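Local atomic coordinates of CELL WALL surface anchor family protein (Streptococcus pneumoniae, PDB entry 2WW8), a protein that serves as the adhesin of the pneumococcal pilus, probably attaching the bacterium to host cells through an elongated, multidomain surface structure. Residues A[137-142]-A[719-724]; A[534-539]-A[564-569]; A[404-409]-A[507-512]; A[302-307]-A[346-351]. All blocks are in the same frame, centred on the assembly; numbering follows the deposited sequence.

Contact 1 (A[137-142]-A[719-724]); sequences REEALS and RDVRKY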
# COMPACT_ATOMS: atom_id res chain seq x y z
N ARG A 137 -5.72 -29.54 23.59
CA ARG A 137 -4.29 -29.30 23.41
C ARG A 137 -3.94 -28.60 22.09
O ARG A 137 -4.57 -28.87 21.06
CB ARG A 137 -3.53 -30.61 23.57
CG ARG A 137 -2.11 -30.43 24.08
CD ARG A 137 -1.96 -30.83 25.55
NE ARG A 137 -0.58 -31.23 25.82
CZ ARG A 137 -0.07 -32.46 25.67
NH1 ARG A 137 -0.83 -33.48 25.24
NH2 ARG A 137 1.21 -32.68 25.95
N GLU A 138 -2.94 -27.72 22.13
CA GLU A 138 -2.41 -27.08 20.93
C GLU A 138 -2.06 -28.11 19.88
O GLU A 138 -1.36 -29.05 20.18
CB GLU A 138 -1.09 -26.36 21.24
CG GLU A 138 -1.17 -25.27 22.27
CD GLU A 138 -1.87 -24.04 21.73
OE1 GLU A 138 -1.77 -23.77 20.51
OE2 GLU A 138 -2.51 -23.33 22.54
N GLU A 139 -2.53 -27.91 18.66
CA GLU A 139 -2.11 -28.68 17.50
C GLU A 139 -1.28 -27.81 16.55
O GLU A 139 -1.50 -26.60 16.47
CB GLU A 139 -3.38 -29.20 16.83
CG GLU A 139 -3.12 -30.10 15.65
CD GLU A 139 -2.40 -31.37 16.07
OE1 GLU A 139 -1.15 -31.35 16.12
OE2 GLU A 139 -3.11 -32.36 16.36
N ALA A 140 -0.32 -28.40 15.83
CA ALA A 140 0.56 -27.70 14.91
C ALA A 140 -0.19 -27.48 13.61
O ALA A 140 -0.99 -28.32 13.20
CB ALA A 140 1.81 -28.49 14.65
N LEU A 141 0.06 -26.33 12.97
CA LEU A 141 -0.57 -26.00 11.68
C LEU A 141 0.12 -26.76 10.56
O LEU A 141 1.31 -27.06 10.69
CB LEU A 141 -0.44 -24.50 11.44
CG LEU A 141 -1.47 -23.55 12.04
CD1 LEU A 141 -0.90 -22.19 11.90
CD2 LEU A 141 -2.79 -23.63 11.29
N SER A 142 -0.58 -27.12 9.49
CA SER A 142 0.08 -27.77 8.37
C SER A 142 0.93 -26.78 7.56
O SER A 142 0.77 -25.56 7.69
CB SER A 142 -0.96 -28.45 7.47
OG SER A 142 -1.68 -27.50 6.69
N ARG A 719 -7.05 -19.16 8.17
CA ARG A 719 -7.34 -20.50 8.67
C ARG A 719 -7.02 -20.62 10.15
O ARG A 719 -6.47 -19.70 10.75
CB ARG A 719 -6.49 -21.54 7.93
CG ARG A 719 -5.00 -21.30 8.16
CD ARG A 719 -4.21 -22.49 7.73
NE ARG A 719 -2.77 -22.29 7.81
CZ ARG A 719 -1.91 -23.27 7.59
NH1 ARG A 719 -2.39 -24.47 7.30
NH2 ARG A 719 -0.60 -23.05 7.68
N ASP A 720 -7.36 -21.78 10.72
CA ASP A 720 -6.93 -22.13 12.08
C ASP A 720 -6.77 -23.65 12.15
O ASP A 720 -7.18 -24.34 11.21
CB ASP A 720 -7.90 -21.67 13.18
CG ASP A 720 -7.25 -21.61 14.57
OD1 ASP A 720 -6.01 -21.74 14.70
OD2 ASP A 720 -7.98 -21.44 15.55
N VAL A 721 -6.16 -24.15 13.22
CA VAL A 721 -5.98 -25.60 13.39
C VAL A 721 -6.74 -25.97 14.66
O VAL A 721 -6.59 -25.31 15.69
CB VAL A 721 -4.48 -26.02 13.46
CG1 VAL A 721 -3.73 -25.32 14.59
CG2 VAL A 721 -4.33 -27.53 13.65
N ARG A 722 -7.59 -26.99 14.57
CA ARG A 722 -8.45 -27.26 15.70
C ARG A 722 -7.67 -27.95 16.83
O ARG A 722 -6.76 -28.75 16.57
CB ARG A 722 -9.60 -28.13 15.21
CG ARG A 722 -10.85 -27.95 16.01
CD ARG A 722 -11.84 -28.76 15.20
NE ARG A 722 -12.62 -27.90 14.32
CZ ARG A 722 -13.45 -26.99 14.81
NH1 ARG A 722 -13.54 -26.87 16.13
NH2 ARG A 722 -14.15 -26.20 14.00
N LYS A 723 -7.99 -27.61 18.07
CA LYS A 723 -7.41 -28.31 19.23
C LYS A 723 -8.00 -29.69 19.43
O LYS A 723 -9.17 -29.96 19.12
CB LYS A 723 -7.56 -27.50 20.51
CG LYS A 723 -6.58 -26.35 20.58
CD LYS A 723 -7.12 -25.35 21.56
CE LYS A 723 -6.37 -24.03 21.49
NZ LYS A 723 -6.25 -23.59 22.92
N TYR A 724 -7.19 -30.59 19.97
CA TYR A 724 -7.70 -31.94 20.20
C TYR A 724 -7.92 -32.19 21.69
O TYR A 724 -7.21 -31.64 22.52
CB TYR A 724 -6.82 -33.01 19.52
CG TYR A 724 -5.45 -33.07 20.12
CD1 TYR A 724 -5.23 -33.74 21.33
CD2 TYR A 724 -4.38 -32.43 19.50
CE1 TYR A 724 -3.99 -33.78 21.90
CE2 TYR A 724 -3.12 -32.47 20.07
CZ TYR A 724 -2.94 -33.15 21.27
OH TYR A 724 -1.71 -33.21 21.87
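Y724 and R137 lie side by side and point the same way where two segments, running roughly antiparallel, leave a four-stranded mixed sheet of a prealbumin-like domain. Strand 724-730 pairs there with the edge strand 135-137, and the bridge R137-Y724 is a hydrogen-bonded antiparallel pair: R137 N to Y724 O is 2.8 Å, and the return bond is weak. On the face both residues share, R137 CB sits over the Y724 ring, 3.9 Å from its centroid, a CH-pi contact. The guanidinium stands steeply to the ring, with planes 70° apart, and its charge goes to E726 and E88. E139 crosses the tyrosine at about a right angle, bringing OE2 to 3.4 Å from Y724 CD2; this carboxylate is also salt-bridged to K49. With its CG anti to the backbone N (chi1 -176°), E139 lays CG against V721 CG2, again at about a right angle. K723 runs alongside E138 toward a long salt bridge.

Farther from the sheet, V721 points at the other segment and its CB meets L141 CD2 at 3.6 Å. The same methyl lies over one face of the R719 guanidinium, whose extended chain arrives from the opposite direction. R719 NE donates to H172 O, which helps fix the group's rotation, and the two terminal nitrogens meet S142 end-on: NH2 donates to S142 O at 2.9 Å, and NH1 to S142 OG at 3.2 Å, the hydroxyl oxygen lying only 2° out of the guanidinium plane.

Contact 2 (A[534-539]-A[564-569]); sequences VFTVGI and ENYTNV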
# COMPACT_ATOMS: atom_id res chain seq x y z
N VAL A 534 -4.93 29.40 -29.48
CA VAL A 534 -3.80 30.08 -28.82
C VAL A 534 -4.41 30.79 -27.61
O VAL A 534 -5.24 31.71 -27.80
CB VAL A 534 -3.16 31.14 -29.75
CG1 VAL A 534 -1.93 31.75 -29.05
CG2 VAL A 534 -2.74 30.47 -31.09
N PHE A 535 -3.95 30.37 -26.44
CA PHE A 535 -4.36 30.90 -25.12
C PHE A 535 -3.17 31.63 -24.47
O PHE A 535 -2.05 31.11 -24.52
CB PHE A 535 -4.69 29.71 -24.21
CG PHE A 535 -5.82 28.88 -24.71
CD1 PHE A 535 -7.12 29.39 -24.73
CD2 PHE A 535 -5.60 27.57 -25.17
CE1 PHE A 535 -8.23 28.63 -25.18
CE2 PHE A 535 -6.73 26.78 -25.62
CZ PHE A 535 -8.03 27.33 -25.66
N THR A 536 -3.39 32.80 -23.89
CA THR A 536 -2.36 33.61 -23.28
C THR A 536 -2.80 33.89 -21.85
O THR A 536 -3.91 34.43 -21.56
CB THR A 536 -2.16 34.93 -24.06
OG1 THR A 536 -1.93 34.58 -25.45
CG2 THR A 536 -0.92 35.71 -23.57
N VAL A 537 -1.95 33.46 -20.93
CA VAL A 537 -2.15 33.79 -19.50
C VAL A 537 -1.04 34.79 -19.16
O VAL A 537 0.15 34.41 -19.18
CB VAL A 537 -2.09 32.51 -18.64
CG1 VAL A 537 -2.13 32.79 -17.13
CG2 VAL A 537 -3.30 31.59 -18.96
N GLY A 538 -1.43 36.05 -18.95
CA GLY A 538 -0.52 37.10 -18.47
C GLY A 538 -0.40 37.11 -16.95
O GLY A 538 -1.34 36.78 -16.20
N ILE A 539 0.80 37.45 -16.48
CA ILE A 539 1.04 37.53 -15.04
C ILE A 539 1.33 39.01 -14.70
O ILE A 539 2.45 39.49 -14.89
CB ILE A 539 2.20 36.66 -14.60
CG1 ILE A 539 1.89 35.18 -14.87
CG2 ILE A 539 2.40 36.82 -13.08
CD1 ILE A 539 3.19 34.41 -15.07
N GLU A 564 -11.06 36.83 -25.78
CA GLU A 564 -11.41 36.04 -24.60
C GLU A 564 -10.33 35.03 -24.24
O GLU A 564 -10.34 34.46 -23.12
CB GLU A 564 -12.68 35.21 -24.91
CG GLU A 564 -13.82 36.15 -25.23
CD GLU A 564 -13.90 36.67 -26.68
OE1 GLU A 564 -13.07 36.33 -27.53
OE2 GLU A 564 -14.84 37.47 -26.98
N ASN A 565 -9.42 34.78 -25.17
CA ASN A 565 -8.37 33.76 -24.97
C ASN A 565 -7.10 34.32 -24.31
O ASN A 565 -6.14 33.58 -24.05
CB ASN A 565 -7.98 33.07 -26.29
CG ASN A 565 -8.89 31.91 -26.62
OD1 ASN A 565 -9.89 31.64 -25.94
ND2 ASN A 565 -8.53 31.22 -27.69
N TYR A 566 -7.13 35.61 -23.97
CA TYR A 566 -6.14 36.20 -23.05
C TYR A 566 -6.78 36.53 -21.69
O TYR A 566 -7.83 37.16 -21.64
CB TYR A 566 -5.65 37.54 -23.62
CG TYR A 566 -4.85 38.38 -22.62
CD1 TYR A 566 -3.66 37.87 -22.07
CD2 TYR A 566 -5.28 39.64 -22.23
CE1 TYR A 566 -2.90 38.61 -21.20
CE2 TYR A 566 -4.51 40.43 -21.32
CZ TYR A 566 -3.35 39.88 -20.81
OH TYR A 566 -2.53 40.58 -19.94
N THR A 567 -6.15 36.13 -20.60
CA THR A 567 -6.51 36.60 -19.27
C THR A 567 -5.26 37.04 -18.53
O THR A 567 -4.24 36.31 -18.56
CB THR A 567 -7.21 35.51 -18.43
OG1 THR A 567 -8.38 35.10 -19.14
CG2 THR A 567 -7.66 36.03 -17.07
N ASN A 568 -5.38 38.18 -17.87
CA ASN A 568 -4.32 38.68 -17.00
C ASN A 568 -4.58 38.21 -15.57
O ASN A 568 -5.60 38.50 -15.02
CB ASN A 568 -4.22 40.21 -17.04
CG ASN A 568 -2.94 40.71 -16.35
OD1 ASN A 568 -1.88 40.16 -16.58
ND2 ASN A 568 -3.05 41.74 -15.51
N VAL A 569 -3.67 37.42 -14.98
CA VAL A 569 -3.80 36.99 -13.59
C VAL A 569 -3.05 37.94 -12.67
O VAL A 569 -1.87 38.26 -12.89
CB VAL A 569 -3.24 35.54 -13.54
CG1 VAL A 569 -3.13 35.04 -12.19
CG2 VAL A 569 -4.09 34.61 -14.42
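T536 is bound to the neighbouring strand through both its backbone N and its O: the N donates to N565 O at 2.9 Å and the O accepts from T567 N at 3.0 Å. G538 repeats the pattern: G538 N donates to T567 O at 2.8 Å and G538 O accepts from V569 N at 2.7 Å. The segment axes lie 4.5 Å apart and 21° from parallel. On one face V537 CG1 meets V569 CG2 at 3.8 Å; on the other, T536 CG2 touches Y566 CD1, also at 3.8 Å. With CG anti to its backbone N (chi1 168°), the Y566 ring reaches along the strand to G538, where CE1 approaches the glycine N. N565 crosses the F535 ring at a slant, amide and ring planes 49° apart, while its ND2 makes a weak bond to V534 O.

The next shell fixes these groups. Helix 549-558 packs on T536 and Y566 through M556, and helix 575-583 covers V537 and V569 through Q578. T536 OG1 bonds S560, T567 OG1 bonds Y582, and N568 OD1 accepts from I541 N. Strands 533-539 and 566-569, linked through helix 549-558, form a beta-alpha-beta unit at the edge of a five-stranded parallel sheet.

Contact 3 (A[404-409]-A[507-512]); sequences APSYQN and SNTAKI. With EPE (4-(2-hydroxyethyl)-1-piperazine ethanesulfonic acid), chain E.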
# COMPACT_ATOMS: atom_id res chain seq x y z
N ALA A 404 13.72 53.41 -54.17
CA ALA A 404 12.74 52.50 -53.54
C ALA A 404 11.44 53.25 -53.24
O ALA A 404 11.52 54.46 -52.99
CB ALA A 404 13.29 51.92 -52.25
N PRO A 405 10.28 52.56 -53.23
CA PRO A 405 9.04 53.26 -52.90
C PRO A 405 9.02 53.83 -51.50
O PRO A 405 9.86 53.48 -50.68
CB PRO A 405 7.94 52.19 -53.02
CG PRO A 405 8.56 50.96 -53.52
CD PRO A 405 10.07 51.12 -53.49
N SER A 406 8.06 54.69 -51.19
CA SER A 406 7.95 55.19 -49.82
C SER A 406 7.74 54.05 -48.83
O SER A 406 7.18 52.99 -49.17
CB SER A 406 6.79 56.20 -49.73
OG SER A 406 5.59 55.49 -49.50
N TYR A 407 8.20 54.27 -47.60
CA TYR A 407 8.02 53.29 -46.57
C TYR A 407 6.56 52.84 -46.39
O TYR A 407 6.34 51.67 -46.13
CB TYR A 407 8.68 53.72 -45.26
CG TYR A 407 10.17 53.95 -45.43
CD1 TYR A 407 10.97 52.94 -45.93
CD2 TYR A 407 10.77 55.20 -45.15
CE1 TYR A 407 12.32 53.11 -46.09
CE2 TYR A 407 12.16 55.38 -45.32
CZ TYR A 407 12.92 54.32 -45.80
OH TYR A 407 14.30 54.37 -46.01
N GLN A 408 5.62 53.77 -46.46
CA GLN A 408 4.22 53.41 -46.32
C GLN A 408 3.82 52.48 -47.50
O GLN A 408 3.17 51.48 -47.27
CB GLN A 408 3.34 54.67 -46.31
CG GLN A 408 1.83 54.40 -46.09
CD GLN A 408 1.61 53.77 -44.74
OE1 GLN A 408 2.03 54.32 -43.72
NE2 GLN A 408 0.98 52.58 -44.70
N ASN A 409 4.14 52.86 -48.75
CA ASN A 409 3.91 52.01 -49.93
C ASN A 409 4.54 50.61 -49.73
O ASN A 409 3.90 49.58 -50.00
CB ASN A 409 4.37 52.67 -51.24
CG ASN A 409 3.39 53.77 -51.73
OD1 ASN A 409 2.21 53.75 -51.40
ND2 ASN A 409 3.89 54.70 -52.51
N SER A 507 12.11 58.57 -41.63
CA SER A 507 11.00 58.41 -42.55
C SER A 507 9.99 59.57 -42.49
O SER A 507 9.60 59.98 -41.40
CB SER A 507 10.31 57.10 -42.20
OG SER A 507 9.13 56.95 -42.98
N ASN A 508 9.56 60.11 -43.64
CA ASN A 508 8.44 61.02 -43.70
C ASN A 508 7.14 60.28 -43.88
O ASN A 508 6.15 60.96 -44.04
CB ASN A 508 8.59 62.06 -44.83
CG ASN A 508 9.81 62.94 -44.64
OD1 ASN A 508 10.15 63.36 -43.52
ND2 ASN A 508 10.50 63.23 -45.73
N THR A 509 7.08 58.94 -43.84
CA THR A 509 5.79 58.25 -44.05
C THR A 509 5.66 57.25 -42.92
O THR A 509 5.61 57.65 -41.77
CB THR A 509 5.57 57.62 -45.49
OG1 THR A 509 6.53 56.58 -45.78
CG2 THR A 509 5.66 58.69 -46.61
N ALA A 510 5.67 55.95 -43.22
CA ALA A 510 5.58 54.91 -42.18
C ALA A 510 6.83 54.86 -41.31
O ALA A 510 7.96 55.00 -41.80
CB ALA A 510 5.30 53.53 -42.83
N LYS A 511 6.63 54.64 -40.01
CA LYS A 511 7.71 54.57 -39.05
C LYS A 511 7.26 53.60 -37.98
O LYS A 511 6.13 53.75 -37.50
CB LYS A 511 8.05 55.95 -38.47
CG LYS A 511 9.29 55.89 -37.53
CD LYS A 511 9.59 57.26 -36.86
CE LYS A 511 9.90 58.43 -37.82
NZ LYS A 511 10.18 59.66 -36.99
N ILE A 512 8.09 52.62 -37.68
CA ILE A 512 7.77 51.64 -36.63
C ILE A 512 8.29 52.16 -35.30
O ILE A 512 9.46 52.53 -35.20
CB ILE A 512 8.43 50.26 -36.92
CG1 ILE A 512 8.20 49.87 -38.43
CG2 ILE A 512 8.00 49.19 -35.81
CD1 ILE A 512 6.70 49.76 -38.94
N1 EPE E . 11.95 56.76 -49.69
C2 EPE E . 12.75 55.57 -49.29
C3 EPE E . 14.25 55.82 -49.15
N4 EPE E . 14.70 56.97 -49.90
C5 EPE E . 13.95 58.15 -49.49
C6 EPE E . 12.58 58.01 -50.16
C7 EPE E . 16.13 57.17 -49.79
C8 EPE E . 16.76 56.84 -51.14
O8 EPE E . 17.91 57.61 -51.46
C9 EPE E . 10.87 57.12 -48.78
C10 EPE E . 11.36 58.11 -47.73
S EPE E . 9.79 58.50 -46.96
O1S EPE E . 8.92 59.45 -47.70
O2S EPE E . 10.52 59.01 -45.78
O3S EPE E . 8.94 57.29 -46.90
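An anion-binding pocket, filled here by the sulfonate of a HEPES molecule (EPE) probably from the crystallisation liquor, forms where the N-terminus of helix 407-416 meets the loop 507-512. T509 OG1 is its hub. It accepts from Q408 N at 3.0 Å and donates to EPE O3S at 2.8 Å, so a single hydroxyl ties helix, loop and ligand together. Y407 N also donates to O3S, at 3.2 Å, and N508 N holds a second sulfonate oxygen, O2S, at 2.6 Å.

The Y407 ring meets both loop and buffer: EPE C2 lies over one face, and S507 OG is at its edge, 3.2 Å from CD2. The tyrosine OH is engaged by H400, and F398 meets the ring edge-to-face. S507 OG, anti to its backbone N (chi1 175°), accepts from T509 N in an ST turn and donates to A510 O, approaching from above the carbonyl plane. These two bonds brace the turn, whose N508 N and T509 OG1 face the sulfonate. A510 CB rests 3.5 Å from Q408 OE1; the NE2 of the same amide is hydrogen-bonded to N412. S406 is the N-cap, its OG accepting from N409 N.

Three hydrogen-bond donors, two of them backbone amides, therefore converge on the sulfonate. The positive end of the helix dipole would probably add to the attraction, so the site is suited to an oxyanion without any lysine or arginine among these direct donors.

Contact 4 (A[302-307]-A[346-351]); sequences SLFWNY and DGNRLM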
# COMPACT_ATOMS: atom_id res chain seq x y z
N SER A 302 26.86 50.88 -18.06
CA SER A 302 26.53 50.23 -16.78
C SER A 302 27.68 50.29 -15.81
O SER A 302 28.84 50.10 -16.17
CB SER A 302 26.10 48.81 -17.04
OG SER A 302 26.17 48.04 -15.83
N LEU A 303 27.43 50.55 -14.53
CA LEU A 303 28.56 50.48 -13.60
C LEU A 303 29.07 49.06 -13.32
O LEU A 303 30.12 48.89 -12.69
CB LEU A 303 28.18 51.18 -12.32
CG LEU A 303 27.25 50.46 -11.36
CD1 LEU A 303 28.14 50.01 -10.14
CD2 LEU A 303 26.20 51.55 -11.00
N PHE A 304 28.37 48.04 -13.83
CA PHE A 304 28.79 46.66 -13.58
C PHE A 304 29.80 46.19 -14.60
O PHE A 304 30.41 45.13 -14.42
CB PHE A 304 27.58 45.72 -13.54
CG PHE A 304 26.56 46.12 -12.52
CD1 PHE A 304 26.93 46.30 -11.18
CD2 PHE A 304 25.26 46.38 -12.91
CE1 PHE A 304 25.96 46.68 -10.23
CE2 PHE A 304 24.30 46.76 -11.97
CZ PHE A 304 24.63 46.92 -10.63
N TRP A 305 29.99 46.98 -15.66
CA TRP A 305 30.84 46.49 -16.75
C TRP A 305 31.74 47.58 -17.29
O TRP A 305 31.39 48.74 -17.15
CB TRP A 305 29.95 46.01 -17.90
CG TRP A 305 28.95 44.94 -17.47
CD1 TRP A 305 27.62 45.15 -17.19
CD2 TRP A 305 29.20 43.54 -17.26
NE1 TRP A 305 27.01 43.95 -16.83
CE2 TRP A 305 27.96 42.96 -16.86
CE3 TRP A 305 30.32 42.71 -17.39
CZ2 TRP A 305 27.83 41.58 -16.58
CZ3 TRP A 305 30.18 41.37 -17.11
CH2 TRP A 305 28.95 40.82 -16.71
N ASN A 306 32.89 47.25 -17.88
CA ASN A 306 33.64 48.32 -18.60
C ASN A 306 32.88 48.91 -19.81
O ASN A 306 32.04 48.27 -20.49
CB ASN A 306 34.97 47.74 -19.08
CG ASN A 306 36.02 48.83 -19.31
OD1 ASN A 306 36.06 49.83 -18.59
ND2 ASN A 306 36.87 48.66 -20.34
N TYR A 307 33.22 50.14 -20.18
CA TYR A 307 32.51 50.78 -21.27
C TYR A 307 32.63 50.04 -22.61
O TYR A 307 31.78 50.26 -23.46
CB TYR A 307 33.03 52.23 -21.39
CG TYR A 307 34.48 52.26 -21.82
CD1 TYR A 307 34.82 52.13 -23.16
CD2 TYR A 307 35.48 52.45 -20.90
CE1 TYR A 307 36.17 52.18 -23.57
CE2 TYR A 307 36.83 52.47 -21.30
CZ TYR A 307 37.15 52.33 -22.63
OH TYR A 307 38.46 52.33 -23.09
N ASP A 346 20.80 41.53 -10.27
CA ASP A 346 20.75 42.62 -11.24
C ASP A 346 21.83 42.42 -12.32
O ASP A 346 22.40 41.31 -12.49
CB ASP A 346 20.84 43.97 -10.51
CG ASP A 346 19.79 44.09 -9.36
OD1 ASP A 346 18.83 43.27 -9.31
OD2 ASP A 346 19.90 44.99 -8.48
N GLY A 347 22.09 43.49 -13.04
CA GLY A 347 22.93 43.47 -14.21
C GLY A 347 24.39 43.10 -14.00
O GLY A 347 25.17 43.08 -14.99
N ASN A 348 24.77 42.83 -12.76
CA ASN A 348 26.14 42.37 -12.52
C ASN A 348 26.35 40.89 -12.89
O ASN A 348 27.50 40.42 -13.04
CB ASN A 348 26.59 42.64 -11.09
CG ASN A 348 25.62 42.11 -10.07
OD1 ASN A 348 24.42 42.48 -10.05
ND2 ASN A 348 26.12 41.20 -9.24
N ARG A 349 25.25 40.16 -13.07
CA ARG A 349 25.34 38.81 -13.61
C ARG A 349 25.30 38.84 -15.12
O ARG A 349 24.45 39.47 -15.72
CB ARG A 349 24.22 37.88 -13.12
CG ARG A 349 24.46 37.36 -11.69
CD ARG A 349 25.92 36.91 -11.46
NE ARG A 349 26.26 36.47 -10.10
CZ ARG A 349 25.89 35.31 -9.54
NH1 ARG A 349 25.15 34.41 -10.19
NH2 ARG A 349 26.25 35.03 -8.31
N LEU A 350 26.17 38.06 -15.74
CA LEU A 350 26.08 37.79 -17.16
C LEU A 350 24.68 37.29 -17.56
O LEU A 350 24.12 37.74 -18.55
CB LEU A 350 27.15 36.75 -17.51
CG LEU A 350 27.02 36.17 -18.94
CD1 LEU A 350 27.52 37.25 -19.90
CD2 LEU A 350 27.91 34.89 -19.03
N MET A 351 24.06 36.35 -16.83
CA MET A 351 22.82 35.78 -17.37
C MET A 351 21.67 36.76 -17.39
O MET A 351 20.70 36.55 -18.12
CB MET A 351 22.39 34.52 -16.63
CG MET A 351 23.49 33.42 -16.65
SD MET A 351 23.82 32.91 -18.40
CE MET A 351 22.14 32.57 -18.97
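The F304 ring carries the backbone of N348 over one face, with N348 N 3.6 Å from CD2; the other face carries L303 CG, from its own segment. On the N348 side, N348 CB makes a CH-pi contact 4.0 Å from the centroid and 27° off the normal. F304 CD2 also comes to 3.6 Å from G347 C, so the phenyl group packs against the G347-N348 peptide as well as the CB of N348. The indole of W305 works differently and uses its rim. G347 O lies at the edge near NE1, and L350 N lies in the ring plane beside the six-membered ring, with CZ2 4.0 Å from it. CZ2 also reaches N348 O at 3.7 Å, obliquely.

One hydrogen bond joins the segments: W305 NE1 donates to G347 O at 2.7 Å. It is short but bent, 132° at the hydrogen, and the oxygen is tilted 26° from the indole plane. From successive positions, F304 turns its face to the G347-N348 peptide, while W305 meets its carbonyl oxygen with the indole rim.

Each segment is itself a turn. S302 to W305 form a type I turn, reinforced by an ST turn in which S302 OG accepts from F304 N at 3.0 Å; D346 to R349 form another type I turn, closed by R349 N to D346 O. The contact thus joins two surface loops, one between strands 298-299 and 311-315, the other between helices 328-337 and 359-373. F312 of strand 311-315 meets the W305 indole edge-to-face and also touches L350, tying the two loops to that strand.

Overall arrangement
Contact 1 closes the longest loop considered here: its segments are 577 residues apart, and the other three contacts are nested inside it. Along the chain these follow in series, contact 4, then contact 3, then contact 2. Their centres lie 33 to 37 Å apart, and none touches another. Contact 2 belongs to the five-stranded parallel sheet, near the magnesium and calcium sites; contact 3 joins the start of helix 407-416 to a loop and contact 4 joins two loops, both farther from the chain's centre. Contact 1 lies on the opposite side, 72 to 103 Å away between centres. The chain thus passes out through contacts 2 to 4 and returns to pair with its N-terminal part, consistent with an elongated adhesin of nested domains.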